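Local coordinates for protein sulfate transporter 4.1, chloroplastic (Arabidopsis thaliana, PDB 7LHV) that cotransports sulfate with protons across the membrane as a member of the SLC26 family and may take part in regulating sulfate assimilation, at residues 153-158 and 386-391; 207-212 and 345-350; 462-467 and 485-490. All blocks are in the same frame, centred on the assembly; numbering follows the deposited sequence.

How the contacts relate
The packing side chains of contact 1 are buried, and it lies where two helix N-termini converge on a sulfate, so backbone N-H groups bonded to the ion add to a modest side-chain packing. Contact 2 is a surface contact of partly exposed residues, apolar apart from one carboxylate oxygen. Glu-347 connects it to contact 1, touching Leu-154, and Gly-389 lies against Ser-348. Contact 3, about 23 Å from contact 1 between centres, is partly buried and relies on aliphatic and aromatic carbon with a lipid alongside. Contacts 2 and 3 meet where Ser-210 OG and Trp-465 NE1 form a probable hydrogen bond. By SLC26 architecture, the three run from the core domain, through its boundary, into the gate domain.

Contact 1: 153-158 and 386-391. With SO4 (sulfate ion), chain D.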
loop_
_atom_site.group_PDB
_atom_site.type_symbol
_atom_site.label_atom_id
_atom_site.label_comp_id
_atom_site.label_asym_id
_atom_site.label_seq_id
_atom_site.Cartn_x
_atom_site.Cartn_y
_atom_site.Cartn_z
ATOM N N ALA A 153 -4.162 -25.777 10.962
ATOM C CA ALA A 153 -5.290 -25.206 11.690
ATOM C C ALA A 153 -5.813 -23.942 11.017
ATOM O O ALA A 153 -7.027 -23.769 10.864
ATOM C CB ALA A 153 -4.885 -24.916 13.134
ATOM N N LEU A 154 -4.914 -23.054 10.591
ATOM C CA LEU A 154 -5.341 -21.760 10.071
ATOM C C LEU A 154 -6.033 -21.899 8.720
ATOM O O LEU A 154 -7.085 -21.292 8.485
ATOM C CB LEU A 154 -4.144 -20.818 9.969
ATOM C CG LEU A 154 -4.467 -19.372 9.600
ATOM C CD1 LEU A 154 -5.434 -18.785 10.602
ATOM C CD2 LEU A 154 -3.197 -18.547 9.538
ATOM N N VAL A 155 -5.452 -22.682 7.811
ATOM C CA VAL A 155 -6.062 -22.860 6.498
ATOM C C VAL A 155 -7.394 -23.586 6.625
ATOM O O VAL A 155 -8.352 -23.275 5.911
ATOM C CB VAL A 155 -5.094 -23.590 5.553
ATOM C CG1 VAL A 155 -5.821 -24.112 4.336
ATOM C CG2 VAL A 155 -3.976 -22.657 5.135
ATOM N N SER A 156 -7.481 -24.554 7.539
ATOM C CA SER A 156 -8.755 -25.221 7.783
ATOM C C SER A 156 -9.797 -24.243 8.311
ATOM O O SER A 156 -10.965 -24.295 7.912
ATOM C CB SER A 156 -8.565 -26.380 8.759
ATOM O OG SER A 156 -7.759 -27.397 8.191
ATOM N N LEU A 157 -9.392 -23.342 9.208
ATOM C CA LEU A 157 -10.318 -22.332 9.709
ATOM C C LEU A 157 -10.799 -21.413 8.594
ATOM O O LEU A 157 -11.986 -21.082 8.523
ATOM C CB LEU A 157 -9.656 -21.519 10.818
ATOM C CG LEU A 157 -10.423 -20.283 11.277
ATOM C CD1 LEU A 157 -11.696 -20.675 12.000
ATOM C CD2 LEU A 157 -9.543 -19.429 12.163
ATOM N N LEU A 158 -9.890 -20.982 7.718
ATOM C CA LEU A 158 -10.284 -20.106 6.616
ATOM C C LEU A 158 -11.214 -20.823 5.642
ATOM O O LEU A 158 -12.185 -20.234 5.147
ATOM C CB LEU A 158 -9.046 -19.588 5.889
ATOM C CG LEU A 158 -8.088 -18.758 6.737
ATOM C CD1 LEU A 158 -6.857 -18.386 5.936
ATOM C CD2 LEU A 158 -8.782 -17.523 7.262
ATOM N N PRO A 386 -7.176 -27.272 0.519
ATOM C CA PRO A 386 -5.844 -26.646 0.481
ATOM C C PRO A 386 -4.924 -27.115 1.601
ATOM O O PRO A 386 -5.334 -27.254 2.756
ATOM C CB PRO A 386 -6.156 -25.153 0.613
ATOM C CG PRO A 386 -7.510 -25.004 0.107
ATOM C CD PRO A 386 -8.240 -26.252 0.479
ATOM N N ALA A 387 -3.666 -27.354 1.242
ATOM C CA ALA A 387 -2.659 -27.856 2.162
ATOM C C ALA A 387 -1.413 -26.990 2.064
ATOM O O ALA A 387 -0.915 -26.740 0.962
ATOM C CB ALA A 387 -2.309 -29.313 1.852
ATOM N N THR A 388 -0.911 -26.538 3.213
ATOM C CA THR A 388 0.314 -25.749 3.253
ATOM C C THR A 388 1.284 -26.320 4.279
ATOM O O THR A 388 1.031 -27.382 4.854
ATOM C CB THR A 388 0.011 -24.285 3.576
ATOM O OG1 THR A 388 -0.707 -24.205 4.812
ATOM C CG2 THR A 388 -0.819 -23.653 2.473
ATOM N N GLY A 389 2.394 -25.625 4.512
ATOM C CA GLY A 389 3.362 -26.090 5.487
ATOM C C GLY A 389 2.825 -26.016 6.903
ATOM O O GLY A 389 2.011 -25.160 7.246
ATOM N N SER A 390 3.297 -26.933 7.740
ATOM C CA SER A 390 2.831 -27.064 9.114
ATOM C C SER A 390 3.931 -26.641 10.074
ATOM O O SER A 390 5.063 -27.116 9.971
ATOM C CB SER A 390 2.409 -28.502 9.409
ATOM O OG SER A 390 1.491 -28.967 8.440
ATOM N N PHE A 391 3.592 -25.744 11.002
ATOM C CA PHE A 391 4.553 -25.325 12.017
ATOM C C PHE A 391 4.942 -26.487 12.921
ATOM O O PHE A 391 6.109 -26.623 13.300
ATOM C CB PHE A 391 3.977 -24.183 12.852
ATOM C CG PHE A 391 4.027 -22.844 12.177
ATOM C CD1 PHE A 391 5.136 -22.026 12.307
ATOM C CD2 PHE A 391 2.953 -22.393 11.431
ATOM C CE1 PHE A 391 5.177 -20.791 11.691
ATOM C CE2 PHE A 391 2.988 -21.160 10.815
ATOM C CZ PHE A 391 4.101 -20.358 10.945
HETATM S S SO4 D . -0.069 -26.297 12.512
HETATM O O1 SO4 D . 0.403 -26.248 13.890
HETATM O O2 SO4 D . 0.926 -25.686 11.640
HETATM O O3 SO4 D . -1.319 -25.556 12.405
HETATM O O4 SO4 D . -0.289 -27.684 12.117
#
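The amide of Phe-391 and that of Ala-153 hold one sulfate ion between them: Phe-391 N donates to O2 of the sulfate at 2.7 Å, and Ala-153 N to O3 at 3.2 Å. The two bonds differ in shape, the second nearly straight (171°) and the first bent (141°). This is the SLC26 core-domain arrangement in which two helices, each preceded by a short strand, bring their N-termini together; strands 149-150 and 388-389, which lead into these helices, pair antiparallel. Both helix ends probably add a favourable electrostatic field for the anion, and Ser-392 OG supplies a further hydrogen bond. The position is consistent with the site of transported sulfate.

Beside the ion, 153-158 leans on 386-391 through one side chain, Val-155, whose two methyls divide the work. CG1, anti to the backbone N (chi1 165°), packs against Pro-386, 3.9 Å from its CB and 3.6 Å from its O. Ser-156 turns its hydroxyl elsewhere, bonding to Val-152 O and Tyr-385 OH. The other methyl of Val-155 lies against the hydroxyl of Thr-388, with CG2 3.6 Å from OG1.

Contact 2: 207-212 and 345-350; sequences SVISGF and ILESVG
Leu-346 is the first residue of 345-350 to meet Ile-209, and the two side chains meet at an angle through their outer methyls. CD1 of Leu-346 lies 3.8 Å from CD1 of Ile-209, and the same Leu-346 methyl also approaches Ile-209 CG1, at 4.2 Å. Leu-346 CB also lies 4.2 Å from Ile-209 CD1. The leucine does double duty, since it also touches a bound sphingosine phosphate, as does Val-208 on the opposing helix.

Glu-347 comes next, within a wider pi-type turn at 345-348, and uses the other branch of the isoleucine. In Ile-209 the CG2 methyl is anti to the backbone N while CG1 stands beside it (chi1 -59°), and the two branches therefore diverge toward successive residues of the facing helix. The glutamate chain is extended beyond CG and runs past Ile-209 in the opposite direction, bringing OE2 to 4.1 Å from Ile-209 CG2. This is van der Waals contact with a carboxylate oxygen; the same end of Glu-347 also rests on Leu-154 of contact 1.

Farther along, Ser-348 and Val-349 turn to helix 365-381, touching Leu-372 and Leu-369 respectively, which holds the segment within the core domain. The pair joins helices 206-229 and 330-358, which in SLC26 transporters belong to the gate and core domains, so it lies on the boundary between them, next to a bound lipid.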
loop_
_atom_site.group_PDB
_atom_site.type_symbol
_atom_site.label_atom_id
_atom_site.label_comp_id
_atom_site.label_asym_id
_atom_site.label_seq_id
_atom_site.Cartn_x
_atom_site.Cartn_y
_atom_site.Cartn_z
ATOM N N SER A 207 4.237 -8.748 13.718
ATOM C CA SER A 207 3.309 -8.528 14.822
ATOM C C SER A 207 1.866 -8.698 14.369
ATOM O O SER A 207 1.046 -9.279 15.087
ATOM C CB SER A 207 3.521 -7.139 15.415
ATOM O OG SER A 207 4.888 -6.924 15.711
ATOM N N VAL A 208 1.539 -8.189 13.182
ATOM C CA VAL A 208 0.187 -8.326 12.655
ATOM C C VAL A 208 -0.157 -9.794 12.444
ATOM O O VAL A 208 -1.240 -10.258 12.824
ATOM C CB VAL A 208 0.050 -7.514 11.355
ATOM C CG1 VAL A 208 -1.106 -8.023 10.527
ATOM C CG2 VAL A 208 -0.131 -6.044 11.671
ATOM N N ILE A 209 0.767 -10.551 11.850
ATOM C CA ILE A 209 0.535 -11.972 11.610
ATOM C C ILE A 209 0.391 -12.719 12.928
ATOM O O ILE A 209 -0.471 -13.591 13.070
ATOM C CB ILE A 209 1.668 -12.558 10.750
ATOM C CG1 ILE A 209 1.751 -11.827 9.413
ATOM C CG2 ILE A 209 1.453 -14.040 10.530
ATOM C CD1 ILE A 209 3.048 -12.055 8.682
ATOM N N SER A 210 1.233 -12.395 13.911
ATOM C CA SER A 210 1.160 -13.066 15.204
ATOM C C SER A 210 -0.163 -12.784 15.904
ATOM O O SER A 210 -0.775 -13.694 16.474
ATOM C CB SER A 210 2.333 -12.637 16.082
ATOM O OG SER A 210 2.232 -13.203 17.375
ATOM N N GLY A 211 -0.620 -11.532 15.873
ATOM C CA GLY A 211 -1.899 -11.213 16.491
ATOM C C GLY A 211 -3.064 -11.889 15.799
ATOM O O GLY A 211 -3.968 -12.419 16.453
ATOM N N PHE A 212 -3.055 -11.888 14.463
ATOM C CA PHE A 212 -4.107 -12.566 13.719
ATOM C C PHE A 212 -4.118 -14.059 14.020
ATOM O O PHE A 212 -5.184 -14.655 14.202
ATOM C CB PHE A 212 -3.928 -12.315 12.224
ATOM C CG PHE A 212 -4.844 -13.121 11.357
ATOM C CD1 PHE A 212 -6.192 -12.827 11.291
ATOM C CD2 PHE A 212 -4.355 -14.169 10.601
ATOM C CE1 PHE A 212 -7.034 -13.568 10.493
ATOM C CE2 PHE A 212 -5.194 -14.913 9.799
ATOM C CZ PHE A 212 -6.535 -14.612 9.746
ATOM N N ILE A 345 2.503 -17.579 1.403
ATOM C CA ILE A 345 3.633 -16.695 1.149
ATOM C C ILE A 345 4.292 -16.288 2.459
ATOM O O ILE A 345 5.520 -16.163 2.541
ATOM C CB ILE A 345 3.185 -15.475 0.327
ATOM C CG1 ILE A 345 2.728 -15.915 -1.061
ATOM C CG2 ILE A 345 4.306 -14.465 0.209
ATOM C CD1 ILE A 345 2.068 -14.822 -1.853
ATOM N N LEU A 346 3.496 -16.093 3.507
ATOM C CA LEU A 346 4.020 -15.510 4.735
ATOM C C LEU A 346 4.497 -16.560 5.728
ATOM O O LEU A 346 5.508 -16.349 6.407
ATOM C CB LEU A 346 2.955 -14.625 5.385
ATOM C CG LEU A 346 2.630 -13.333 4.639
ATOM C CD1 LEU A 346 1.474 -12.614 5.304
ATOM C CD2 LEU A 346 3.847 -12.433 4.563
ATOM N N GLU A 347 3.797 -17.688 5.831
ATOM C CA GLU A 347 4.110 -18.700 6.834
ATOM C C GLU A 347 4.888 -19.878 6.258
ATOM O O GLU A 347 5.987 -20.182 6.728
ATOM C CB GLU A 347 2.820 -19.183 7.504
ATOM C CG GLU A 347 2.139 -18.122 8.342
ATOM C CD GLU A 347 0.858 -18.618 8.977
ATOM O OE1 GLU A 347 0.438 -19.751 8.664
ATOM O OE2 GLU A 347 0.273 -17.876 9.791
ATOM N N SER A 348 4.336 -20.551 5.246
ATOM C CA SER A 348 4.969 -21.761 4.726
ATOM C C SER A 348 6.342 -21.466 4.135
ATOM O O SER A 348 7.306 -22.205 4.377
ATOM C CB SER A 348 4.069 -22.414 3.681
ATOM O OG SER A 348 4.781 -23.384 2.936
ATOM N N VAL A 349 6.452 -20.388 3.358
ATOM C CA VAL A 349 7.740 -20.028 2.778
ATOM C C VAL A 349 8.720 -19.625 3.871
ATOM O O VAL A 349 9.918 -19.919 3.788
ATOM C CB VAL A 349 7.558 -18.918 1.730
ATOM C CG1 VAL A 349 8.900 -18.390 1.275
ATOM C CG2 VAL A 349 6.776 -19.447 0.546
ATOM N N GLY A 350 8.234 -18.951 4.914
ATOM C CA GLY A 350 9.102 -18.617 6.031
ATOM C C GLY A 350 9.643 -19.845 6.735
ATOM O O GLY A 350 10.826 -19.901 7.085
#

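Contact 3: 462-467 and 485-490. With S1P ((2S,3R,4E)-2-amino-3-hydroxyoctadec-4-en-1-yl dihydrogen phosphate), chain F.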
loop_
_atom_site.group_PDB
_atom_site.type_symbol
_atom_site.label_atom_id
_atom_site.label_comp_id
_atom_site.label_asym_id
_atom_site.label_seq_id
_atom_site.Cartn_x
_atom_site.Cartn_y
_atom_site.Cartn_z
ATOM N N PHE A 462 3.661 -3.592 19.508
ATOM C CA PHE A 462 2.702 -4.117 20.473
ATOM C C PHE A 462 1.304 -3.580 20.205
ATOM O O PHE A 462 0.317 -4.313 20.324
ATOM C CB PHE A 462 3.136 -3.777 21.897
ATOM C CG PHE A 462 2.148 -4.201 22.945
ATOM C CD1 PHE A 462 2.140 -5.500 23.415
ATOM C CD2 PHE A 462 1.227 -3.306 23.455
ATOM C CE1 PHE A 462 1.234 -5.897 24.375
ATOM C CE2 PHE A 462 0.317 -3.699 24.413
ATOM C CZ PHE A 462 0.324 -4.996 24.873
ATOM N N SER A 463 1.197 -2.294 19.862
ATOM C CA SER A 463 -0.104 -1.724 19.535
ATOM C C SER A 463 -0.697 -2.386 18.300
ATOM O O SER A 463 -1.896 -2.683 18.262
ATOM C CB SER A 463 0.019 -0.217 19.331
ATOM O OG SER A 463 0.393 0.425 20.537
ATOM N N LEU A 464 0.128 -2.623 17.278
ATOM C CA LEU A 464 -0.352 -3.324 16.091
ATOM C C LEU A 464 -0.835 -4.727 16.442
ATOM O O LEU A 464 -1.901 -5.163 15.990
ATOM C CB LEU A 464 0.751 -3.391 15.036
ATOM C CG LEU A 464 0.980 -2.143 14.187
ATOM C CD1 LEU A 464 2.114 -2.376 13.208
ATOM C CD2 LEU A 464 -0.291 -1.768 13.458
ATOM N N TRP A 465 -0.060 -5.445 17.256
ATOM C CA TRP A 465 -0.431 -6.798 17.656
ATOM C C TRP A 465 -1.759 -6.795 18.396
ATOM O O TRP A 465 -2.657 -7.588 18.091
ATOM C CB TRP A 465 0.672 -7.389 18.536
ATOM C CG TRP A 465 0.490 -8.830 18.907
ATOM C CD1 TRP A 465 1.031 -9.907 18.274
ATOM C CD2 TRP A 465 -0.278 -9.352 19.996
ATOM N NE1 TRP A 465 0.650 -11.066 18.897
ATOM C CE2 TRP A 465 -0.158 -10.753 19.958
ATOM C CE3 TRP A 465 -1.059 -8.772 20.998
ATOM C CZ2 TRP A 465 -0.787 -11.581 20.880
ATOM C CZ3 TRP A 465 -1.683 -9.597 21.912
ATOM C CH2 TRP A 465 -1.542 -10.985 21.847
ATOM N N THR A 466 -1.907 -5.890 19.365
ATOM C CA THR A 466 -3.125 -5.843 20.165
ATOM C C THR A 466 -4.333 -5.465 19.320
ATOM O O THR A 466 -5.404 -6.067 19.455
ATOM C CB THR A 466 -2.955 -4.857 21.318
ATOM O OG1 THR A 466 -1.800 -5.215 22.083
ATOM C CG2 THR A 466 -4.173 -4.885 22.218
ATOM N N ILE A 467 -4.183 -4.472 18.440
ATOM C CA ILE A 467 -5.303 -4.049 17.606
ATOM C C ILE A 467 -5.736 -5.179 16.685
ATOM O O ILE A 467 -6.928 -5.488 16.572
ATOM C CB ILE A 467 -4.931 -2.783 16.813
ATOM C CG1 ILE A 467 -5.035 -1.545 17.702
ATOM C CG2 ILE A 467 -5.821 -2.632 15.593
ATOM C CD1 ILE A 467 -4.421 -0.310 17.092
ATOM N N VAL A 485 -3.546 -5.603 7.257
ATOM C CA VAL A 485 -2.890 -5.225 6.008
ATOM C C VAL A 485 -2.911 -3.713 5.832
ATOM O O VAL A 485 -1.920 -3.111 5.397
ATOM C CB VAL A 485 -3.548 -5.945 4.818
ATOM C CG1 VAL A 485 -2.997 -5.417 3.509
ATOM C CG2 VAL A 485 -3.326 -7.440 4.921
ATOM N N GLY A 486 -4.030 -3.073 6.170
ATOM C CA GLY A 486 -4.117 -1.632 6.033
ATOM C C GLY A 486 -3.166 -0.895 6.954
ATOM O O GLY A 486 -2.557 0.096 6.560
ATOM N N PHE A 487 -3.031 -1.362 8.196
ATOM C CA PHE A 487 -2.102 -0.722 9.120
ATOM C C PHE A 487 -0.656 -0.940 8.692
ATOM O O PHE A 487 0.175 -0.032 8.808
ATOM C CB PHE A 487 -2.338 -1.231 10.537
ATOM C CG PHE A 487 -3.242 -0.353 11.347
ATOM C CD1 PHE A 487 -2.774 0.832 11.886
ATOM C CD2 PHE A 487 -4.560 -0.703 11.558
ATOM C CE1 PHE A 487 -3.607 1.645 12.628
ATOM C CE2 PHE A 487 -5.397 0.106 12.298
ATOM C CZ PHE A 487 -4.919 1.281 12.833
ATOM N N SER A 488 -0.335 -2.136 8.190
ATOM C CA SER A 488 1.007 -2.365 7.667
ATOM C C SER A 488 1.303 -1.449 6.486
ATOM O O SER A 488 2.394 -0.872 6.395
ATOM C CB SER A 488 1.169 -3.828 7.266
ATOM O OG SER A 488 1.160 -4.666 8.406
ATOM N N LEU A 489 0.338 -1.296 5.574
ATOM C CA LEU A 489 0.518 -0.382 4.449
ATOM C C LEU A 489 0.658 1.057 4.922
ATOM O O LEU A 489 1.470 1.816 4.385
ATOM C CB LEU A 489 -0.648 -0.503 3.473
ATOM C CG LEU A 489 -0.464 -1.488 2.324
ATOM C CD1 LEU A 489 -1.729 -1.568 1.495
ATOM C CD2 LEU A 489 0.715 -1.067 1.472
ATOM N N ALA A 490 -0.136 1.455 5.914
ATOM C CA ALA A 490 -0.049 2.814 6.429
ATOM C C ALA A 490 1.326 3.085 7.012
ATOM O O ALA A 490 1.897 4.157 6.798
ATOM C CB ALA A 490 -1.131 3.050 7.479
HETATM C C1 S1P F . -0.933 7.238 13.016
HETATM O O1 S1P F . 0.241 7.931 12.551
HETATM C C2 S1P F . -0.832 5.928 12.276
HETATM N N2 S1P F . 0.145 6.069 11.201
HETATM C C3 S1P F . -2.123 5.477 11.591
HETATM O O3 S1P F . -1.710 5.045 10.300
HETATM C C4 S1P F . -3.140 6.560 11.462
HETATM C C5 S1P F . -4.362 6.402 10.993
HETATM C C6 S1P F . -5.046 5.181 10.486
HETATM C C7 S1P F . -4.759 4.823 9.044
HETATM C C8 S1P F . -4.630 3.339 8.844
HETATM C C9 S1P F . -5.524 2.779 7.766
HETATM C C10 S1P F . -4.952 2.928 6.377
HETATM C C11 S1P F . -5.723 2.195 5.305
HETATM C C12 S1P F . -4.981 2.087 3.989
HETATM C C13 S1P F . -3.568 2.598 4.041
HETATM C C14 S1P F . -3.023 3.039 2.709
HETATM C C15 S1P F . -3.904 2.687 1.539
HETATM C C16 S1P F . -4.144 3.832 0.572
HETATM P P22 S1P F . 1.677 7.961 13.239
HETATM O O23 S1P F . 1.503 7.736 14.723
HETATM O O24 S1P F . 2.433 6.799 12.677
HETATM O O25 S1P F . 2.325 9.224 12.933
#
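Leu-464 and Phe-487 make the main apolar contact: the CD2 methyl of the leucine sits 3.6 Å from Phe-487 CB and meets the ring obliquely at its root, 3.9 Å from its CG. The leucine CG stands beside the backbone N (chi1 -80°), a setting that carries CD2 across to the neighbouring helix. Ile-467, one turn on, adds a looser touch, its CG2 lying 4.3 Å from Phe-487 CE2.

Lipid contacts involve Phe-487 again, together with Ala-490 and Gly-486. The alkyl chain of a bound sphingosine phosphate passes one face of the Phe-487 ring, with C8 4.2 Å above the plane and offset toward the rim. Ala-490 CB meets the lipid hydroxyl O3 at 3.5 Å, while the Gly-486 carbonyl oxygen touches the chain farther down.

No polar bond joins the two segments. Phe-462 O accepts from both Thr-466 N and Thr-466 OG1, which approach from opposite faces of its carbonyl plane, the hydroxyl at 2.9 Å, whereas Trp-465 NE1 bonds to Ser-210 OG on helix 206-229.

Leu-489 packs on Leu-489 of the second subunit, and Ala-490 on its Leu-200. Together these contacts place the last two gate-domain helices beside a bound lipid at the dimer interface of an SLC26 transporter.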